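Local coordinates for protein FAD synthetase (Saccharomyces cerevisiae, PDB 2WSI) that catalyses the transfer of an adenylyl group from ATP to flavin mononucleotide, making the coenzyme FAD and releasing diphosphate, at residues F106-E111 against T115-V120; C214-Y217 against S223-G226. One frame throughout, in Å; residues are numbered along the deposited sequence.

Contact 1: residues F106-E111 against T115-V120; sequences FIDQEE and TLENFV. With FAD (flavin-adenine dinucleotide), chain C.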
loop_
_atom_site.group_PDB
_atom_site.type_symbol
_atom_site.label_atom_id
_atom_site.label_comp_id
_atom_site.label_asym_id
_atom_site.label_seq_id
_atom_site.Cartn_x
_atom_site.Cartn_y
_atom_site.Cartn_z
ATOM N N PHE A 106 3.074 -3.160 -12.177
ATOM C CA PHE A 106 2.614 -1.784 -12.080
ATOM C C PHE A 106 2.021 -1.409 -13.417
ATOM O O PHE A 106 2.704 -1.487 -14.440
ATOM C CB PHE A 106 3.773 -0.828 -11.774
ATOM C CG PHE A 106 3.380 0.643 -11.830
ATOM C CD1 PHE A 106 2.182 1.083 -11.270
ATOM C CD2 PHE A 106 4.215 1.576 -12.438
ATOM C CE1 PHE A 106 1.824 2.422 -11.306
ATOM C CE2 PHE A 106 3.855 2.936 -12.490
ATOM C CZ PHE A 106 2.663 3.348 -11.922
ATOM N N ILE A 107 0.759 -0.999 -13.426
ATOM C CA ILE A 107 0.183 -0.544 -14.684
ATOM C C ILE A 107 0.385 0.957 -14.775
ATOM O O ILE A 107 -0.200 1.721 -14.003
ATOM C CB ILE A 107 -1.286 -0.944 -14.841
ATOM C CG1 ILE A 107 -1.462 -2.456 -14.626
ATOM C CG2 ILE A 107 -1.793 -0.532 -16.240
ATOM C CD1 ILE A 107 -0.571 -3.339 -15.561
ATOM N N ASP A 108 1.266 1.368 -15.687
ATOM C CA ASP A 108 1.544 2.779 -15.911
ATOM C C ASP A 108 0.627 3.302 -17.008
ATOM O O ASP A 108 0.464 2.659 -18.042
ATOM C CB ASP A 108 3.000 2.962 -16.328
ATOM C CG ASP A 108 3.466 4.403 -16.231
ATOM O OD1 ASP A 108 2.875 5.175 -15.452
ATOM O OD2 ASP A 108 4.443 4.759 -16.924
ATOM N N GLN A 109 0.045 4.481 -16.792
ATOM C CA GLN A 109 -0.923 5.042 -17.732
ATOM C C GLN A 109 -0.534 6.471 -18.118
ATOM O O GLN A 109 0.334 7.067 -17.488
ATOM C CB GLN A 109 -2.317 4.973 -17.111
ATOM C CG GLN A 109 -2.585 3.591 -16.489
ATOM C CD GLN A 109 -3.924 3.501 -15.759
ATOM O OE1 GLN A 109 -4.063 3.955 -14.620
ATOM N NE2 GLN A 109 -4.910 2.902 -16.414
ATOM N N GLU A 110 -1.158 7.019 -19.159
ATOM C CA GLU A 110 -0.781 8.356 -19.625
ATOM C C GLU A 110 -1.081 9.393 -18.558
ATOM O O GLU A 110 -0.351 10.378 -18.418
ATOM C CB GLU A 110 -1.491 8.735 -20.935
ATOM C CG GLU A 110 -0.741 8.322 -22.205
ATOM C CD GLU A 110 0.498 9.176 -22.492
ATOM O OE1 GLU A 110 0.652 10.274 -21.900
ATOM O OE2 GLU A 110 1.323 8.742 -23.328
ATOM N N GLU A 111 -2.142 9.170 -17.792
ATOM C CA GLU A 111 -2.539 10.141 -16.773
ATOM C C GLU A 111 -1.883 9.907 -15.407
ATOM O O GLU A 111 -2.266 10.521 -14.421
ATOM C CB GLU A 111 -4.065 10.152 -16.641
ATOM C CG GLU A 111 -4.744 10.589 -17.938
ATOM C CD GLU A 111 -4.217 11.927 -18.438
ATOM O OE1 GLU A 111 -4.214 12.906 -17.655
ATOM O OE2 GLU A 111 -3.798 12.003 -19.610
ATOM N N THR A 115 5.101 12.209 -10.026
ATOM C CA THR A 115 5.543 12.068 -8.653
ATOM C C THR A 115 5.357 10.617 -8.193
ATOM O O THR A 115 6.180 10.088 -7.444
ATOM C CB THR A 115 4.728 12.988 -7.708
ATOM O OG1 THR A 115 4.973 14.371 -8.038
ATOM C CG2 THR A 115 5.127 12.730 -6.256
ATOM N N LEU A 116 4.255 10.006 -8.631
ATOM C CA LEU A 116 3.906 8.633 -8.244
ATOM C C LEU A 116 4.788 7.652 -9.015
ATOM O O LEU A 116 5.296 6.707 -8.450
ATOM C CB LEU A 116 2.426 8.337 -8.537
ATOM C CG LEU A 116 2.009 6.936 -8.084
ATOM C CD1 LEU A 116 1.899 6.893 -6.570
ATOM C CD2 LEU A 116 0.724 6.469 -8.740
ATOM N N GLU A 117 4.952 7.872 -10.309
ATOM C CA GLU A 117 5.869 7.036 -11.095
ATOM C C GLU A 117 7.249 7.007 -10.450
ATOM O O GLU A 117 7.868 5.946 -10.298
ATOM C CB GLU A 117 5.995 7.569 -12.530
ATOM C CG GLU A 117 4.851 7.163 -13.459
ATOM C CD GLU A 117 4.794 8.010 -14.736
ATOM O OE1 GLU A 117 5.498 9.051 -14.774
ATOM O OE2 GLU A 117 4.038 7.652 -15.687
ATOM N N ASN A 118 7.735 8.168 -10.052
ATOM C CA ASN A 118 9.059 8.245 -9.432
ATOM C C ASN A 118 9.110 7.480 -8.104
ATOM O O ASN A 118 10.080 6.792 -7.808
ATOM C CB ASN A 118 9.487 9.697 -9.220
ATOM C CG ASN A 118 9.908 10.380 -10.516
ATOM O OD1 ASN A 118 10.313 9.726 -11.468
ATOM N ND2 ASN A 118 9.797 11.693 -10.555
ATOM N N PHE A 119 8.048 7.605 -7.317
ATOM C CA PHE A 119 7.929 6.874 -6.062
ATOM C C PHE A 119 7.900 5.355 -6.278
ATOM O O PHE A 119 8.485 4.593 -5.503
ATOM C CB PHE A 119 6.649 7.309 -5.322
ATOM C CG PHE A 119 6.537 6.719 -3.948
ATOM C CD1 PHE A 119 7.392 7.129 -2.931
ATOM C CD2 PHE A 119 5.592 5.750 -3.675
ATOM C CE1 PHE A 119 7.282 6.593 -1.666
ATOM C CE2 PHE A 119 5.496 5.209 -2.419
ATOM C CZ PHE A 119 6.335 5.630 -1.416
ATOM N N VAL A 120 7.202 4.906 -7.314
ATOM C CA VAL A 120 7.160 3.471 -7.606
ATOM C C VAL A 120 8.549 2.942 -7.917
ATOM O O VAL A 120 8.959 1.890 -7.421
ATOM C CB VAL A 120 6.210 3.153 -8.789
ATOM C CG1 VAL A 120 6.349 1.712 -9.198
ATOM C CG2 VAL A 120 4.734 3.463 -8.384
HETATM P PA FAD C . -7.761 1.115 -6.899
HETATM O O1A FAD C . -7.428 2.580 -6.983
HETATM O O2A FAD C . -8.094 0.558 -8.256
HETATM O O5B FAD C . -6.624 0.237 -6.146
HETATM C C5B FAD C . -6.971 -1.051 -5.674
HETATM C C4B FAD C . -5.734 -1.951 -5.762
HETATM O O4B FAD C . -5.538 -2.351 -7.094
HETATM C C3B FAD C . -4.471 -1.216 -5.358
HETATM O O3B FAD C . -4.232 -1.316 -3.976
HETATM C C2B FAD C . -3.413 -1.946 -6.166
HETATM O O2B FAD C . -3.004 -3.122 -5.500
HETATM C C1B FAD C . -4.161 -2.319 -7.419
HETATM N N9A FAD C . -3.934 -1.269 -8.424
HETATM C C8A FAD C . -4.714 -0.176 -8.708
HETATM N N7A FAD C . -4.137 0.521 -9.724
HETATM C C5A FAD C . -2.987 -0.118 -10.062
HETATM C C6A FAD C . -2.009 0.143 -11.000
HETATM N N6A FAD C . -2.069 1.202 -11.829
HETATM N N1A FAD C . -0.969 -0.733 -11.109
HETATM C C2A FAD C . -0.863 -1.852 -10.309
HETATM N N3A FAD C . -1.819 -2.087 -9.349
HETATM C C4A FAD C . -2.871 -1.243 -9.263
HETATM N N1 FAD C . -13.091 -5.717 -10.666
HETATM C C2 FAD C . -14.124 -6.577 -10.933
HETATM O O2 FAD C . -15.282 -6.161 -10.970
HETATM N N3 FAD C . -13.871 -7.907 -11.164
HETATM C C4 FAD C . -12.581 -8.391 -11.138
HETATM O O4 FAD C . -12.428 -9.600 -11.345
HETATM C C4X FAD C . -11.522 -7.519 -10.868
HETATM N N5 FAD C . -10.203 -7.962 -10.827
HETATM C C5X FAD C . -9.172 -7.086 -10.549
HETATM C C6 FAD C . -7.847 -7.520 -10.506
HETATM C C7 FAD C . -6.821 -6.605 -10.253
HETATM C C7M FAD C . -5.383 -7.038 -10.212
HETATM C C8 FAD C . -7.131 -5.271 -10.027
HETATM C C8M FAD C . -6.044 -4.281 -9.728
HETATM C C9 FAD C . -8.447 -4.847 -10.061
HETATM C C9A FAD C . -9.465 -5.740 -10.331
HETATM N N10 FAD C . -10.768 -5.285 -10.375
HETATM C C10 FAD C . -11.793 -6.177 -10.619
HETATM C "C1'" FAD C . -11.062 -3.835 -10.102
HETATM C "C2'" FAD C . -11.271 -3.604 -8.589
HETATM O "O2'" FAD C . -12.203 -4.485 -8.009
HETATM C "C3'" FAD C . -11.685 -2.173 -8.258
HETATM O "O3'" FAD C . -13.012 -1.965 -8.677
HETATM C "C4'" FAD C . -10.766 -1.173 -8.934
HETATM O "O4'" FAD C . -9.417 -1.532 -8.718
HETATM C "C5'" FAD C . -10.986 0.227 -8.361
HETATM O "O5'" FAD C . -11.103 0.140 -6.953
HETATM P P FAD C . -10.415 1.239 -5.997
HETATM O O1P FAD C . -10.507 2.599 -6.648
HETATM O O2P FAD C . -10.996 1.154 -4.604
HETATM O O3P FAD C . -8.881 0.849 -5.804
#

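Contact 2: residues C214-Y217 against S223-G226; sequences CGLY and SIGG. With SO4 (sulfate ion), chain B.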
loop_
_atom_site.group_PDB
_atom_site.type_symbol
_atom_site.label_atom_id
_atom_site.label_comp_id
_atom_site.label_asym_id
_atom_site.label_seq_id
_atom_site.Cartn_x
_atom_site.Cartn_y
_atom_site.Cartn_z
ATOM N N CYS A 214 4.263 8.356 -0.608
ATOM C CA CYS A 214 4.150 9.177 -1.790
ATOM C C CYS A 214 3.951 10.633 -1.378
ATOM O O CYS A 214 3.082 10.939 -0.571
ATOM C CB CYS A 214 2.978 8.715 -2.662
ATOM S SG CYS A 214 2.948 9.674 -4.219
ATOM N N GLY A 215 4.737 11.538 -1.951
ATOM C CA GLY A 215 4.686 12.932 -1.535
ATOM C C GLY A 215 3.332 13.582 -1.815
ATOM O O GLY A 215 2.998 14.566 -1.177
ATOM N N LEU A 216 2.547 13.042 -2.746
ATOM C CA LEU A 216 1.209 13.598 -2.975
ATOM C C LEU A 216 0.381 13.671 -1.681
ATOM O O LEU A 216 -0.418 14.601 -1.504
ATOM C CB LEU A 216 0.443 12.796 -4.031
ATOM C CG LEU A 216 1.141 12.679 -5.397
ATOM C CD1 LEU A 216 0.244 11.937 -6.372
ATOM C CD2 LEU A 216 1.522 14.053 -5.954
ATOM N N TYR A 217 0.534 12.693 -0.782
ATOM C CA TYR A 217 -0.238 12.723 0.474
ATOM C C TYR A 217 0.136 13.956 1.318
ATOM O O TYR A 217 -0.702 14.540 2.008
ATOM C CB TYR A 217 -0.038 11.416 1.282
ATOM C CG TYR A 217 -0.551 10.211 0.527
ATOM C CD1 TYR A 217 -1.889 10.123 0.129
ATOM C CD2 TYR A 217 0.309 9.167 0.175
ATOM C CE1 TYR A 217 -2.353 9.004 -0.578
ATOM C CE2 TYR A 217 -0.140 8.053 -0.552
ATOM C CZ TYR A 217 -1.466 7.973 -0.914
ATOM O OH TYR A 217 -1.886 6.878 -1.656
ATOM N N SER A 223 -6.434 10.086 -1.696
ATOM C CA SER A 223 -6.670 8.992 -2.628
ATOM C C SER A 223 -5.982 9.436 -3.904
ATOM O O SER A 223 -6.143 10.591 -4.315
ATOM C CB SER A 223 -8.179 8.833 -2.863
ATOM O OG SER A 223 -8.454 7.773 -3.759
ATOM N N ILE A 224 -5.203 8.563 -4.527
ATOM C CA ILE A 224 -4.484 8.971 -5.731
ATOM C C ILE A 224 -5.025 8.240 -6.953
ATOM O O ILE A 224 -5.052 7.009 -6.999
ATOM C CB ILE A 224 -2.951 8.746 -5.618
ATOM C CG1 ILE A 224 -2.372 9.537 -4.441
ATOM C CG2 ILE A 224 -2.267 9.178 -6.908
ATOM C CD1 ILE A 224 -0.887 9.171 -4.107
ATOM N N GLY A 225 -5.491 9.022 -7.920
ATOM C CA GLY A 225 -5.933 8.498 -9.196
ATOM C C GLY A 225 -4.957 9.005 -10.240
ATOM O O GLY A 225 -3.739 8.907 -10.056
ATOM N N GLY A 226 -5.480 9.552 -11.324
ATOM C CA GLY A 226 -4.646 10.131 -12.357
ATOM C C GLY A 226 -4.702 11.643 -12.336
ATOM O O GLY A 226 -5.454 12.249 -11.566
HETATM S S SO4 B . -4.828 5.291 -2.524
HETATM O O1 SO4 B . -5.668 5.371 -3.705
HETATM O O2 SO4 B . -3.655 4.491 -2.857
HETATM O O3 SO4 B . -4.418 6.646 -2.154
HETATM O O4 SO4 B . -5.528 4.579 -1.461
#

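Contact 1: residues F106-E111 against T115-V120
Phe-106 and Val-120 form the tight part of this contact. It belongs to a beta-alpha-beta unit of the PAPS reductase-type fold: strand 102-106, a loop, helix 114-126, then the neighbouring parallel strand 129-133. Val-120 CG2 sits over one face of the Phe-106 ring, 4.2 Å from its centroid and 12° off the ring normal, as a CH-pi contact. Val-120 CG1 reaches the rim of the ring at Phe-106 CD2, 3.9 Å away. The backbone N of Asp-108 lies over the opposite face, so the ring is sandwiched. Phe-106 CG is anti to the backbone N (chi1 173°), which turns the ring to the helix.

Beyond the ring the contact is polar. Asp-108 OD1 and Glu-117 OE2 are 2.7 Å apart, with the carboxylate planes 71° to each other. Asp-108 OD2 also has a long, weak ion pair with Arg-136. Replacing Asp-108 with an alanine would probably leave Glu-117 OE2 without its close neighbour and its carboxylate freer to turn, and Arg-136 without this partner.

The loose side follows. Gln-109 barely meets the helix, and the loop beyond it leaves the contact. The buried side instead reads the adenine of FAD through backbone atoms: Ile-107 N donates to FAD N1A at 2.9 Å, and FAD N6A donates to Ile-107 O, also at 2.9 Å.

Contact 2: residues C214-Y217 against S223-G226
Ile-224 is the bump of this contact, and Cys-214, Leu-216 and Tyr-217 make the hollow. The methyl CD1 of Ile-224 fills it. On one wall is the face of the Tyr-217 ring: Ile-224 CD1 lies 3.9 Å from the ring centroid, 29° off the normal, a CH-pi contact displaced towards the hydroxyl end. Its nearest ring atom is Tyr-217 CZ, 3.5 Å away. A second wall is Leu-216, whose CD1 is 3.7 Å from Ile-224 CD1 and also meets the CG2 branch. Cys-214 SG adds a third surface, 3.9 Å from Ile-224 CD1. The chain of Ile-224 is extended to its tip (chi2 170°), which carries CD1 deep between the three. Cys-214 has a second task: it is the N-cap of the short helix 215-218, and SG accepts a weak bond from Leu-216 N.

The polar edge of the hollow holds a sulfate, probably from the crystallisation liquor. Its O3 lies in the plane of the Tyr-217 ring and takes a bond from Tyr-217 OH at 2.6 Å. Lys-64 N grips this hydroxyl a second time and fixes it beside the ion. Ile-224 N donates to the same O3 at 3.1 Å. Lys-64 NZ also binds the ion. This lysine opens helix 64-87, just after the glycine-rich turn that follows strand 56-59. The site is consistent with a place for phosphate groups of the substrate.

Around the hollow, Trp-203 of helix 199-209 meets the Tyr-217 ring edge-to-face, while Cys-214 and Leu-216 rest against helix 114-126.

Overall arrangement
Both contacts are buried, and helix 114-126 joins them. In contact 1 this helix packs on the loop after strand 102-106, at the adenine end of FAD. Elsewhere on its surface it meets contact 2: Leu-116 CD1 lies 3.8 Å from Cys-214 SG, and Thr-115 packs on Leu-216. The centres are about 10 Å apart. Contact 1 runs from one buried ring packed on a valine to a pair of acids and then to an exposed loop, and it binds its ligand through the backbone. Contact 2 joins a short helix to a following loop around one isoleucine. Its polar rim holds an anion through both a tyrosine hydroxyl and a backbone amide.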